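Local coordinates for flagellar brake protein YcgR (Klebsiella pneumoniae, PDB 5KEC) that binds the second messenger c-di-GMP and, as the transcription activator MrkH, probably couples its level to type 3 fimbriae expression and biofilm formation, at residues G7-S12 / C103-Q108; A18-E23 / S99-L104; L24-E29 / H70-K75; E31-N36 / Q108-P113. All blocks are in the same frame, centred on the assembly; numbering follows the deposited sequence.

Contact 1: residues G7-S12 / C103-Q108; sequences GTIKTS and CLQVVQ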
loop_
_atom_site.group_PDB
_atom_site.type_symbol
_atom_site.label_atom_id
_atom_site.label_comp_id
_atom_site.label_asym_id
_atom_site.label_seq_id
_atom_site.Cartn_x
_atom_site.Cartn_y
_atom_site.Cartn_z
ATOM N N GLY B 7 -20.325 -15.587 3.546
ATOM C CA GLY B 7 -19.536 -14.421 3.898
ATOM C C GLY B 7 -18.472 -13.948 2.924
ATOM O O GLY B 7 -17.658 -14.746 2.447
ATOM N N THR B 8 -18.469 -12.645 2.640
ATOM C CA THR B 8 -17.396 -12.048 1.865
ATOM C C THR B 8 -16.163 -11.931 2.751
ATOM O O THR B 8 -15.080 -11.674 2.253
ATOM C CB THR B 8 -17.778 -10.665 1.320
ATOM O OG1 THR B 8 -18.106 -9.795 2.413
ATOM C CG2 THR B 8 -18.947 -10.758 0.329
ATOM N N ILE B 9 -16.335 -12.136 4.058
ATOM C CA ILE B 9 -15.225 -12.103 5.009
ATOM C C ILE B 9 -15.007 -13.491 5.592
ATOM O O ILE B 9 -15.916 -14.074 6.186
ATOM C CB ILE B 9 -15.503 -11.130 6.170
ATOM C CG1 ILE B 9 -15.730 -9.719 5.643
ATOM C CG2 ILE B 9 -14.351 -11.129 7.170
ATOM C CD1 ILE B 9 -14.466 -9.047 5.153
ATOM N N LYS B 10 -13.805 -14.025 5.407
ATOM C CA LYS B 10 -13.466 -15.362 5.893
ATOM C C LYS B 10 -12.427 -15.278 7.010
ATOM O O LYS B 10 -11.347 -14.708 6.826
ATOM C CB LYS B 10 -12.906 -16.221 4.757
ATOM C CG LYS B 10 -13.574 -16.018 3.405
ATOM C CD LYS B 10 -15.004 -16.514 3.401
ATOM C CE LYS B 10 -15.500 -16.713 1.971
ATOM N NZ LYS B 10 -16.866 -17.299 1.947
ATOM N N THR B 11 -12.750 -15.859 8.162
ATOM C CA THR B 11 -11.829 -15.868 9.299
ATOM C C THR B 11 -11.562 -17.272 9.820
ATOM O O THR B 11 -10.737 -17.466 10.708
ATOM C CB THR B 11 -12.353 -15.016 10.468
ATOM O OG1 THR B 11 -13.698 -15.407 10.778
ATOM C CG2 THR B 11 -12.326 -13.540 10.107
ATOM N N SER B 12 -12.267 -18.257 9.283
ATOM C CA SER B 12 -12.009 -19.631 9.683
ATOM C C SER B 12 -10.693 -20.096 9.086
ATOM O O SER B 12 -10.513 -20.090 7.866
ATOM C CB SER B 12 -13.132 -20.563 9.229
ATOM O OG SER B 12 -12.715 -21.915 9.336
ATOM N N CYS B 103 -7.393 -13.333 7.831
ATOM C CA CYS B 103 -8.632 -12.761 7.336
ATOM C C CYS B 103 -8.583 -12.594 5.821
ATOM O O CYS B 103 -7.590 -12.123 5.267
ATOM C CB CYS B 103 -8.914 -11.417 8.009
ATOM S SG CYS B 103 -10.645 -10.910 7.922
ATOM N N LEU B 104 -9.659 -13.002 5.160
ATOM C CA LEU B 104 -9.800 -12.828 3.727
ATOM C C LEU B 104 -11.049 -12.014 3.469
ATOM O O LEU B 104 -12.059 -12.180 4.154
ATOM C CB LEU B 104 -9.949 -14.178 3.022
ATOM C CG LEU B 104 -8.786 -15.165 3.081
ATOM C CD1 LEU B 104 -9.184 -16.473 2.423
ATOM C CD2 LEU B 104 -7.568 -14.569 2.405
ATOM N N GLN B 105 -10.977 -11.134 2.479
ATOM C CA GLN B 105 -12.161 -10.421 2.030
ATOM C C GLN B 105 -12.367 -10.604 0.529
ATOM O O GLN B 105 -11.522 -10.226 -0.280
ATOM C CB GLN B 105 -12.083 -8.941 2.393
ATOM C CG GLN B 105 -13.253 -8.130 1.872
ATOM C CD GLN B 105 -13.324 -6.756 2.499
ATOM O OE1 GLN B 105 -13.172 -6.608 3.710
ATOM N NE2 GLN B 105 -13.547 -5.738 1.675
ATOM N N VAL B 106 -13.493 -11.205 0.167
ATOM C CA VAL B 106 -13.826 -11.399 -1.229
ATOM C C VAL B 106 -14.478 -10.136 -1.762
ATOM O O VAL B 106 -15.569 -9.758 -1.335
ATOM C CB VAL B 106 -14.775 -12.587 -1.425
ATOM C CG1 VAL B 106 -15.072 -12.786 -2.905
ATOM C CG2 VAL B 106 -14.170 -13.843 -0.827
ATOM N N VAL B 107 -13.789 -9.478 -2.684
ATOM C CA VAL B 107 -14.297 -8.269 -3.305
ATOM C C VAL B 107 -14.456 -8.491 -4.802
ATOM O O VAL B 107 -13.750 -9.302 -5.401
ATOM C CB VAL B 107 -13.354 -7.080 -3.066
ATOM C CG1 VAL B 107 -13.398 -6.657 -1.610
ATOM C CG2 VAL B 107 -11.932 -7.445 -3.478
ATOM N N GLN B 108 -15.399 -7.779 -5.401
ATOM C CA GLN B 108 -15.605 -7.857 -6.839
ATOM C C GLN B 108 -14.840 -6.724 -7.504
ATOM O O GLN B 108 -14.606 -6.727 -8.711
ATOM C CB GLN B 108 -17.100 -7.789 -7.157
ATOM C CG GLN B 108 -17.891 -6.950 -6.164
ATOM C CD GLN B 108 -19.345 -7.367 -6.069
ATOM O OE1 GLN B 108 -19.730 -8.443 -6.530
ATOM N NE2 GLN B 108 -20.164 -6.514 -5.463
#
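K10 meets L104 as a hydrogen-bonded antiparallel pair, and it gives up more surface to this contact than any other residue. K10 N donates to L104 O at 2.8 Å, and L104 N returns a bond to K10 O at 2.9 Å. Beside this pair of bonds the CB of K10 lies 4.0 Å from the CB of L104, after which the lysine turns aside. A bend at chi2 (-68°) swings its chain back along its own strand, where NZ donates to G7 O over 2.7 Å in the carbonyl plane and also forms a salt bridge with E15. The lysine tip thus lies between the carbonyl of G7 and E15 near the start of helix 13-25, while its aliphatic part packs on the neighbouring strand. Strand 9-10 is a two-residue edge strand, added antiparallel to strand 104-107 at the margin of the N-terminal YcgR-like domain; strand 104-107 is paired in turn with strand 74-87. I9 and Q105 form the adjoining non-hydrogen-bonded pair, with their side chains on the other face of the sheet. There CD1 of I9 rests 3.6 Å from CG of Q105. The second branch of I9, CG2, lies 3.8 Å from SG of C103, which is touched as well by the T11 methyl CG2. At the far end of the pairing, V106 N donates to T8 O at 2.7 Å with an N-H...O angle of 164°.

Contact 2: residues A18-E23 / S99-L104; sequences AIFREE and SLPECL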
loop_
_atom_site.group_PDB
_atom_site.type_symbol
_atom_site.label_atom_id
_atom_site.label_comp_id
_atom_site.label_asym_id
_atom_site.label_seq_id
_atom_site.Cartn_x
_atom_site.Cartn_y
_atom_site.Cartn_z
ATOM N N ALA B 18 -8.242 -24.236 3.079
ATOM C CA ALA B 18 -8.960 -24.886 1.987
ATOM C C ALA B 18 -8.999 -24.028 0.723
ATOM O O ALA B 18 -8.866 -24.546 -0.388
ATOM C CB ALA B 18 -10.374 -25.246 2.422
ATOM N N ILE B 19 -9.189 -22.719 0.894
ATOM C CA ILE B 19 -9.252 -21.806 -0.246
ATOM C C ILE B 19 -7.895 -21.673 -0.929
ATOM O O ILE B 19 -7.806 -21.681 -2.164
ATOM C CB ILE B 19 -9.773 -20.410 0.157
ATOM C CG1 ILE B 19 -11.291 -20.448 0.355
ATOM C CG2 ILE B 19 -9.410 -19.374 -0.901
ATOM C CD1 ILE B 19 -11.843 -19.233 1.104
ATOM N N PHE B 20 -6.836 -21.569 -0.135
ATOM C CA PHE B 20 -5.500 -21.464 -0.714
ATOM C C PHE B 20 -5.129 -22.717 -1.509
ATOM O O PHE B 20 -4.612 -22.621 -2.626
ATOM C CB PHE B 20 -4.448 -21.139 0.355
ATOM C CG PHE B 20 -4.230 -19.666 0.545
ATOM C CD1 PHE B 20 -5.195 -18.881 1.153
ATOM C CD2 PHE B 20 -3.060 -19.062 0.104
ATOM C CE1 PHE B 20 -5.001 -17.521 1.316
ATOM C CE2 PHE B 20 -2.859 -17.701 0.261
ATOM C CZ PHE B 20 -3.831 -16.929 0.871
ATOM N N ARG B 21 -5.413 -23.885 -0.939
ATOM C CA ARG B 21 -5.129 -25.149 -1.607
ATOM C C ARG B 21 -5.845 -25.267 -2.946
ATOM O O ARG B 21 -5.289 -25.796 -3.908
ATOM C CB ARG B 21 -5.499 -26.331 -0.714
ATOM C CG ARG B 21 -4.596 -26.501 0.496
ATOM C CD ARG B 21 -4.870 -27.826 1.185
ATOM N NE ARG B 21 -4.007 -28.043 2.342
ATOM C CZ ARG B 21 -2.763 -28.508 2.267
ATOM N NH1 ARG B 21 -2.231 -28.794 1.085
ATOM N NH2 ARG B 21 -2.048 -28.681 3.373
ATOM N N GLU B 22 -7.076 -24.770 -3.003
ATOM C CA GLU B 22 -7.869 -24.841 -4.221
ATOM C C GLU B 22 -7.332 -23.895 -5.285
ATOM O O GLU B 22 -7.149 -24.287 -6.439
ATOM C CB GLU B 22 -9.337 -24.528 -3.923
ATOM C CG GLU B 22 -10.228 -24.540 -5.151
ATOM C CD GLU B 22 -11.704 -24.505 -4.798
ATOM O OE1 GLU B 22 -12.193 -23.451 -4.336
ATOM O OE2 GLU B 22 -12.375 -25.542 -4.979
ATOM N N GLU B 23 -7.076 -22.650 -4.898
ATOM C CA GLU B 23 -6.563 -21.668 -5.845
ATOM C C GLU B 23 -5.187 -22.093 -6.367
ATOM O O GLU B 23 -4.865 -21.898 -7.539
ATOM C CB GLU B 23 -6.515 -20.277 -5.209
ATOM C CG GLU B 23 -7.860 -19.785 -4.695
ATOM C CD GLU B 23 -8.949 -19.785 -5.765
ATOM O OE1 GLU B 23 -8.658 -19.493 -6.942
ATOM O OE2 GLU B 23 -10.111 -20.079 -5.427
ATOM N N SER B 99 3.131 -16.041 5.955
ATOM C CA SER B 99 2.160 -16.643 6.857
ATOM C C SER B 99 0.791 -16.593 6.201
ATOM O O SER B 99 0.456 -15.613 5.541
ATOM C CB SER B 99 2.119 -15.905 8.195
ATOM O OG SER B 99 3.179 -16.319 9.038
ATOM N N LEU B 100 0.002 -17.647 6.370
ATOM C CA LEU B 100 -1.355 -17.627 5.849
ATOM C C LEU B 100 -2.092 -16.465 6.484
ATOM O O LEU B 100 -1.915 -16.186 7.668
ATOM C CB LEU B 100 -2.078 -18.943 6.133
ATOM C CG LEU B 100 -1.805 -20.102 5.168
ATOM C CD1 LEU B 100 -2.470 -21.374 5.666
ATOM C CD2 LEU B 100 -2.279 -19.766 3.752
ATOM N N PRO B 101 -2.907 -15.768 5.691
ATOM C CA PRO B 101 -3.684 -14.652 6.229
ATOM C C PRO B 101 -4.694 -15.182 7.231
ATOM O O PRO B 101 -5.112 -16.338 7.133
ATOM C CB PRO B 101 -4.403 -14.104 4.994
ATOM C CG PRO B 101 -4.513 -15.285 4.077
ATOM C CD PRO B 101 -3.246 -16.056 4.285
ATOM N N GLU B 102 -5.078 -14.347 8.185
ATOM C CA GLU B 102 -6.026 -14.752 9.210
ATOM C C GLU B 102 -7.376 -14.153 8.871
ATOM O O GLU B 102 -8.375 -14.423 9.526
ATOM C CB GLU B 102 -5.549 -14.287 10.586
ATOM C CG GLU B 102 -4.254 -14.948 11.032
ATOM C CD GLU B 102 -3.605 -14.237 12.204
ATOM O OE1 GLU B 102 -3.592 -12.988 12.210
ATOM O OE2 GLU B 102 -3.111 -14.929 13.120
ATOM N N CYS B 103 -7.393 -13.333 7.831
ATOM C CA CYS B 103 -8.632 -12.761 7.336
ATOM C C CYS B 103 -8.583 -12.594 5.821
ATOM O O CYS B 103 -7.590 -12.123 5.267
ATOM C CB CYS B 103 -8.914 -11.417 8.009
ATOM S SG CYS B 103 -10.645 -10.910 7.922
ATOM N N LEU B 104 -9.659 -13.002 5.160
ATOM C CA LEU B 104 -9.800 -12.828 3.727
ATOM C C LEU B 104 -11.049 -12.014 3.469
ATOM O O LEU B 104 -12.059 -12.180 4.154
ATOM C CB LEU B 104 -9.949 -14.178 3.022
ATOM C CG LEU B 104 -8.786 -15.165 3.081
ATOM C CD1 LEU B 104 -9.184 -16.473 2.423
ATOM C CD2 LEU B 104 -7.568 -14.569 2.405
#
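The hydrophobic core between helix 13-25 and the curled antiparallel sheet of the YcgR-like domain is closed here by F20 of the helix, which meets L100 and P101 of the connection after strand 94-99, and L104 at the start of strand 104-107. The phenyl ring receives these partners from three different directions. L100 covers one face: its CD2 methyl stands 3.8 Å from the centroid of the F20 ring and 14° off the ring normal, a CH-pi contact displaced somewhat toward the rim. With CD1 of L100 anti to CA (chi2 174°), the other branch, CD2, is left to turn onto the ring, although the CB does not itself point at the helix. P101 approaches obliquely, with its CD 3.6 Å from CZ of F20 and its CG 3.6 Å from CE1 of F20. L104 takes the edge, where its CD2 lies near the ring plane and 4.1 Å from CE1 of F20. The other methyl of the same leucine, CD1, meets CD1 of I19 tip to tip at 4.1 Å, so L104 forks across two consecutive residues of the helix. Contact is entirely apolar. Beyond the two segments, F20 packs edge-to-face with F78 of strand 74-87, meets the ring of F51 and touches L43 and V46 of strand 37-46, while I16 and I17, a turn earlier in the helix, lie against L104 and L100 respectively.

Contact 3: residues L24-E29 / H70-K75; sequences LRKRTE and HSDSGK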
loop_
_atom_site.group_PDB
_atom_site.type_symbol
_atom_site.label_atom_id
_atom_site.label_comp_id
_atom_site.label_asym_id
_atom_site.label_seq_id
_atom_site.Cartn_x
_atom_site.Cartn_y
_atom_site.Cartn_z
ATOM N N LEU B 24 -4.382 -22.690 -5.497
ATOM C CA LEU B 24 -3.103 -23.260 -5.908
ATOM C C LEU B 24 -3.316 -24.242 -7.061
ATOM O O LEU B 24 -2.638 -24.179 -8.096
ATOM C CB LEU B 24 -2.451 -23.978 -4.726
ATOM C CG LEU B 24 -1.327 -24.951 -5.073
ATOM C CD1 LEU B 24 -0.022 -24.201 -5.266
ATOM C CD2 LEU B 24 -1.192 -25.987 -3.971
ATOM N N ARG B 25 -4.292 -25.126 -6.871
ATOM C CA ARG B 25 -4.608 -26.199 -7.809
ATOM C C ARG B 25 -5.177 -25.673 -9.122
ATOM O O ARG B 25 -5.061 -26.317 -10.165
ATOM C CB ARG B 25 -5.593 -27.174 -7.153
ATOM C CG ARG B 25 -6.098 -28.272 -8.067
ATOM C CD ARG B 25 -7.007 -29.236 -7.315
ATOM N NE ARG B 25 -8.338 -28.682 -7.073
ATOM C CZ ARG B 25 -9.228 -29.214 -6.238
ATOM N NH1 ARG B 25 -8.926 -30.312 -5.555
ATOM N NH2 ARG B 25 -10.417 -28.648 -6.080
ATOM N N LYS B 26 -5.784 -24.496 -9.074
ATOM C CA LYS B 26 -6.371 -23.914 -10.267
ATOM C C LYS B 26 -5.412 -22.947 -10.939
ATOM O O LYS B 26 -5.771 -22.285 -11.902
ATOM C CB LYS B 26 -7.689 -23.218 -9.923
ATOM C CG LYS B 26 -8.674 -24.157 -9.258
ATOM C CD LYS B 26 -10.106 -23.737 -9.490
ATOM C CE LYS B 26 -10.383 -22.356 -8.931
ATOM N NZ LYS B 26 -11.814 -21.983 -9.110
ATOM N N ARG B 27 -4.188 -22.878 -10.424
ATOM C CA ARG B 27 -3.189 -21.937 -10.911
ATOM C C ARG B 27 -3.733 -20.519 -10.939
ATOM O O ARG B 27 -3.428 -19.749 -11.844
ATOM C CB ARG B 27 -2.704 -22.328 -12.307
ATOM C CG ARG B 27 -1.916 -23.620 -12.381
ATOM C CD ARG B 27 -1.444 -23.870 -13.816
ATOM N NE ARG B 27 -0.763 -22.694 -14.358
ATOM C CZ ARG B 27 -1.320 -21.816 -15.190
ATOM N NH1 ARG B 27 -2.569 -21.981 -15.599
ATOM N NH2 ARG B 27 -0.623 -20.769 -15.617
ATOM N N THR B 28 -4.546 -20.178 -9.947
ATOM C CA THR B 28 -5.106 -18.834 -9.853
ATOM C C THR B 28 -4.005 -17.785 -9.802
ATOM O O THR B 28 -3.001 -17.965 -9.114
ATOM C CB THR B 28 -6.017 -18.709 -8.625
ATOM O OG1 THR B 28 -7.100 -19.634 -8.765
ATOM C CG2 THR B 28 -6.578 -17.296 -8.484
ATOM N N GLU B 29 -4.183 -16.695 -10.543
ATOM C CA GLU B 29 -3.199 -15.624 -10.521
ATOM C C GLU B 29 -3.203 -14.950 -9.159
ATOM O O GLU B 29 -4.255 -14.581 -8.640
ATOM C CB GLU B 29 -3.488 -14.583 -11.602
ATOM C CG GLU B 29 -3.325 -15.088 -13.025
ATOM C CD GLU B 29 -4.638 -15.509 -13.656
ATOM O OE1 GLU B 29 -5.630 -15.708 -12.915
ATOM O OE2 GLU B 29 -4.672 -15.639 -14.899
ATOM N N HIS B 70 -6.870 -13.616 -7.827
ATOM C CA HIS B 70 -7.879 -13.377 -8.847
ATOM C C HIS B 70 -8.669 -14.653 -9.119
ATOM O O HIS B 70 -8.537 -15.263 -10.180
ATOM C CB HIS B 70 -7.236 -12.837 -10.129
ATOM C CG HIS B 70 -6.536 -11.526 -9.945
ATOM N ND1 HIS B 70 -7.150 -10.314 -10.185
ATOM C CD2 HIS B 70 -5.277 -11.233 -9.540
ATOM C CE1 HIS B 70 -6.301 -9.334 -9.938
ATOM N NE2 HIS B 70 -5.156 -9.864 -9.544
ATOM N N SER B 71 -9.490 -15.047 -8.148
ATOM C CA SER B 71 -10.270 -16.275 -8.246
ATOM C C SER B 71 -11.502 -16.100 -9.125
ATOM O O SER B 71 -11.893 -14.977 -9.448
ATOM C CB SER B 71 -10.694 -16.748 -6.857
ATOM O OG SER B 71 -11.530 -17.889 -6.943
ATOM N N ASP B 72 -12.102 -17.224 -9.506
ATOM C CA ASP B 72 -13.321 -17.228 -10.307
ATOM C C ASP B 72 -14.487 -16.689 -9.493
ATOM O O ASP B 72 -15.459 -16.173 -10.045
ATOM C CB ASP B 72 -13.646 -18.650 -10.769
ATOM C CG ASP B 72 -12.592 -19.222 -11.691
ATOM O OD1 ASP B 72 -12.035 -18.456 -12.505
ATOM O OD2 ASP B 72 -12.319 -20.438 -11.601
ATOM N N SER B 73 -14.379 -16.820 -8.175
ATOM C CA SER B 73 -15.451 -16.435 -7.268
ATOM C C SER B 73 -15.398 -14.944 -6.948
ATOM O O SER B 73 -16.316 -14.396 -6.340
ATOM C CB SER B 73 -15.366 -17.254 -5.980
ATOM O OG SER B 73 -14.100 -17.094 -5.357
ATOM N N GLY B 74 -14.319 -14.296 -7.374
ATOM C CA GLY B 74 -14.110 -12.883 -7.117
ATOM C C GLY B 74 -12.700 -12.654 -6.618
ATOM O O GLY B 74 -11.989 -13.605 -6.310
ATOM N N LYS B 75 -12.284 -11.395 -6.545
ATOM C CA LYS B 75 -10.965 -11.078 -6.025
ATOM C C LYS B 75 -10.941 -11.357 -4.525
ATOM O O LYS B 75 -11.812 -10.895 -3.784
ATOM C CB LYS B 75 -10.614 -9.611 -6.288
ATOM C CG LYS B 75 -10.894 -9.121 -7.709
ATOM C CD LYS B 75 -10.071 -9.873 -8.738
ATOM C CE LYS B 75 -10.377 -9.393 -10.151
ATOM N NZ LYS B 75 -9.827 -10.325 -11.181
#
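With CG2 of T28 anti to the backbone N (the OG1 branch has chi1 -61°), the methyl is turned onto the H70 backbone, where it lies 3.3 Å from H70 O. K26 reaches across by a bend at chi3 (-61°), and its NZ forms a salt bridge with D72 OD2 at 3.0 Å, arriving from above the carboxylate plane. K26 and T28 flank R27, the C-prime residue of the Schellman motif that ends helix 13-25, and face the type I turn S71-G74 joining strands 64-71 and 74-87. Past the helix end, H70 N donates to E29 O at 2.9 Å and 172°, a backbone bond between the chain entering strand 29-34 and strand 64-71. S71 OG bonds to E23 OE2, and T28 OG1 lies very close to the other oxygen, a spacing short enough to be doubtful in detail. H70 belongs to the c-di-GMP site. Its imidazole is held at two nitrogens: NE2 bonds to E31, and ND1 accepts from K75 NZ at 2.9 Å, practically in the ring plane.

Contact 4: residues E31-N36 / Q108-P113; sequences EIFFNN and QRRRDP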
loop_
_atom_site.group_PDB
_atom_site.type_symbol
_atom_site.label_atom_id
_atom_site.label_comp_id
_atom_site.label_asym_id
_atom_site.label_seq_id
_atom_site.Cartn_x
_atom_site.Cartn_y
_atom_site.Cartn_z
ATOM N N GLU B 31 -1.769 -11.614 -7.234
ATOM C CA GLU B 31 -1.137 -10.316 -7.436
ATOM C C GLU B 31 -0.518 -9.806 -6.139
ATOM O O GLU B 31 -1.191 -9.725 -5.114
ATOM C CB GLU B 31 -2.143 -9.300 -7.971
ATOM C CG GLU B 31 -1.502 -8.013 -8.460
ATOM C CD GLU B 31 -2.433 -7.191 -9.335
ATOM O OE1 GLU B 31 -3.628 -7.540 -9.438
ATOM O OE2 GLU B 31 -1.961 -6.198 -9.930
ATOM N N ILE B 32 0.765 -9.466 -6.197
ATOM C CA ILE B 32 1.510 -8.999 -5.033
ATOM C C ILE B 32 1.860 -7.530 -5.207
ATOM O O ILE B 32 2.512 -7.160 -6.187
ATOM C CB ILE B 32 2.827 -9.780 -4.885
ATOM C CG1 ILE B 32 2.601 -11.267 -5.176
ATOM C CG2 ILE B 32 3.445 -9.545 -3.511
ATOM C CD1 ILE B 32 3.879 -12.096 -5.182
ATOM N N PHE B 33 1.429 -6.696 -4.265
ATOM C CA PHE B 33 1.726 -5.269 -4.315
ATOM C C PHE B 33 2.798 -4.906 -3.298
ATOM O O PHE B 33 2.739 -5.329 -2.147
ATOM C CB PHE B 33 0.478 -4.434 -4.008
ATOM C CG PHE B 33 -0.652 -4.650 -4.963
ATOM C CD1 PHE B 33 -0.695 -3.972 -6.171
ATOM C CD2 PHE B 33 -1.687 -5.517 -4.647
ATOM C CE1 PHE B 33 -1.745 -4.166 -7.050
ATOM C CE2 PHE B 33 -2.739 -5.712 -5.528
ATOM C CZ PHE B 33 -2.766 -5.037 -6.729
ATOM N N PHE B 34 3.781 -4.128 -3.729
ATOM C CA PHE B 34 4.699 -3.486 -2.793
ATOM C C PHE B 34 5.204 -2.181 -3.374
ATOM O O PHE B 34 5.707 -2.147 -4.497
ATOM C CB PHE B 34 5.863 -4.405 -2.402
ATOM C CG PHE B 34 6.411 -5.216 -3.539
ATOM C CD1 PHE B 34 7.549 -4.812 -4.211
ATOM C CD2 PHE B 34 5.794 -6.389 -3.928
ATOM C CE1 PHE B 34 8.054 -5.556 -5.252
ATOM C CE2 PHE B 34 6.296 -7.138 -4.968
ATOM C CZ PHE B 34 7.428 -6.720 -5.630
ATOM N N ASN B 35 5.038 -1.106 -2.611
ATOM C CA ASN B 35 5.482 0.211 -3.039
ATOM C C ASN B 35 4.849 0.628 -4.368
ATOM O O ASN B 35 3.646 0.869 -4.449
ATOM C CB ASN B 35 7.009 0.235 -3.137
ATOM C CG ASN B 35 7.684 -0.287 -1.875
ATOM O OD1 ASN B 35 7.190 -0.080 -0.765
ATOM N ND2 ASN B 35 8.814 -0.969 -2.042
ATOM N N ASN B 36 5.671 0.691 -5.410
ATOM C CA ASN B 36 5.242 1.142 -6.725
ATOM C C ASN B 36 4.814 -0.021 -7.607
ATOM O O ASN B 36 4.185 0.164 -8.655
ATOM C CB ASN B 36 6.408 1.853 -7.407
ATOM C CG ASN B 36 6.024 3.202 -7.950
ATOM O OD1 ASN B 36 5.116 3.853 -7.430
ATOM N ND2 ASN B 36 6.713 3.638 -9.003
ATOM N N GLN B 108 -15.399 -7.779 -5.401
ATOM C CA GLN B 108 -15.605 -7.857 -6.839
ATOM C C GLN B 108 -14.840 -6.724 -7.504
ATOM O O GLN B 108 -14.606 -6.727 -8.711
ATOM C CB GLN B 108 -17.100 -7.789 -7.157
ATOM C CG GLN B 108 -17.891 -6.950 -6.164
ATOM C CD GLN B 108 -19.345 -7.367 -6.069
ATOM O OE1 GLN B 108 -19.730 -8.443 -6.530
ATOM N NE2 GLN B 108 -20.164 -6.514 -5.463
ATOM N N ARG B 109 -14.428 -5.764 -6.684
ATOM C CA ARG B 109 -13.719 -4.585 -7.156
ATOM C C ARG B 109 -12.213 -4.707 -6.934
ATOM O O ARG B 109 -11.760 -5.213 -5.904
ATOM C CB ARG B 109 -14.256 -3.342 -6.444
ATOM C CG ARG B 109 -13.477 -2.072 -6.721
ATOM C CD ARG B 109 -13.909 -0.963 -5.776
ATOM N NE ARG B 109 -13.027 0.196 -5.858
ATOM C CZ ARG B 109 -12.782 1.017 -4.844
ATOM N NH1 ARG B 109 -13.350 0.801 -3.663
ATOM N NH2 ARG B 109 -11.965 2.049 -5.006
ATOM N N ARG B 110 -11.443 -4.240 -7.910
ATOM C CA ARG B 110 -9.994 -4.211 -7.800
ATOM C C ARG B 110 -9.568 -2.967 -7.028
ATOM O O ARG B 110 -9.696 -1.849 -7.522
ATOM C CB ARG B 110 -9.362 -4.197 -9.191
ATOM C CG ARG B 110 -7.862 -4.022 -9.167
ATOM C CD ARG B 110 -7.313 -3.583 -10.516
ATOM N NE ARG B 110 -5.872 -3.396 -10.423
ATOM C CZ ARG B 110 -4.994 -4.385 -10.532
ATOM N NH1 ARG B 110 -5.420 -5.622 -10.750
ATOM N NH2 ARG B 110 -3.697 -4.139 -10.422
ATOM N N ARG B 111 -9.069 -3.156 -5.812
ATOM C CA ARG B 111 -8.677 -2.021 -4.983
ATOM C C ARG B 111 -7.164 -1.853 -4.964
ATOM O O ARG B 111 -6.506 -2.151 -3.965
ATOM C CB ARG B 111 -9.205 -2.177 -3.556
ATOM C CG ARG B 111 -10.718 -2.073 -3.427
ATOM C CD ARG B 111 -11.318 -3.393 -2.973
ATOM N NE ARG B 111 -12.434 -3.200 -2.050
ATOM C CZ ARG B 111 -12.293 -3.006 -0.742
ATOM N NH1 ARG B 111 -11.083 -2.974 -0.200
ATOM N NH2 ARG B 111 -13.362 -2.839 0.026
ATOM N N ASP B 112 -6.620 -1.367 -6.071
ATOM C CA ASP B 112 -5.181 -1.218 -6.206
ATOM C C ASP B 112 -4.648 -0.200 -5.197
ATOM O O ASP B 112 -4.949 0.989 -5.289
ATOM C CB ASP B 112 -4.835 -0.806 -7.637
ATOM C CG ASP B 112 -3.385 -1.060 -7.982
ATOM O OD1 ASP B 112 -2.501 -0.638 -7.205
ATOM O OD2 ASP B 112 -3.130 -1.697 -9.027
ATOM N N PRO B 113 -3.854 -0.672 -4.222
ATOM C CA PRO B 113 -3.338 0.185 -3.147
ATOM C C PRO B 113 -2.299 1.198 -3.628
ATOM O O PRO B 113 -1.943 2.107 -2.877
ATOM C CB PRO B 113 -2.681 -0.817 -2.192
ATOM C CG PRO B 113 -2.291 -1.958 -3.066
ATOM C CD PRO B 113 -3.388 -2.064 -4.087
#
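The F33 ring carries P113 over one face and R110 at its edge: CD of P113 stands 3.7 Å from the ring centroid, only 4° off the normal, as a CH-pi contact, while NH2 of R110 lies near the ring plane, 3.9 Å from CE1 of F33. Segment 108-113 holds the start of the RxxxR motif of PilZ proteins, here R110 to R114, and both arginines belong to the c-di-GMP site. The R110 guanidinium is turned 70° from the phenyl ring and grips the E31 carboxylate end-on. NH1 bonds to E31 OE1 at 2.9 Å on its syn lone pair, and NH2 to E31 OE2 at 2.7 Å. OE2 has a second partner in S38. In this ligand-free chain the extended R110 is held across to strand 29-34 by the network. D112, itself bridged to R114, completes it: R110 NH2 also donates to D112 OD2 over 2.9 Å, on the anti side of that carboxylate.

In the fold
Contacts 1, 2 and 3 lie together on one side of the chain's centre, their own centres 10 to 14 Å apart, whereas contact 4 sits near the middle of the molecule, about 15 to 17 Å from each of them. Contacts 1 and 2 share C103 and L104, and contacts 2 and 3 both use helix 13-25. Along the chain, contact 3 is nested inside the loops closed by contacts 1 and 2, while contact 4 crosses all three. Contacts 1, 3 and 4 reach the same eight-stranded sheet. Contacts 3 and 4 meet at the H70-E31 bond; since E31 also holds R110, c-di-GMP-site residues of the N-terminal domain and the linker share one polar network.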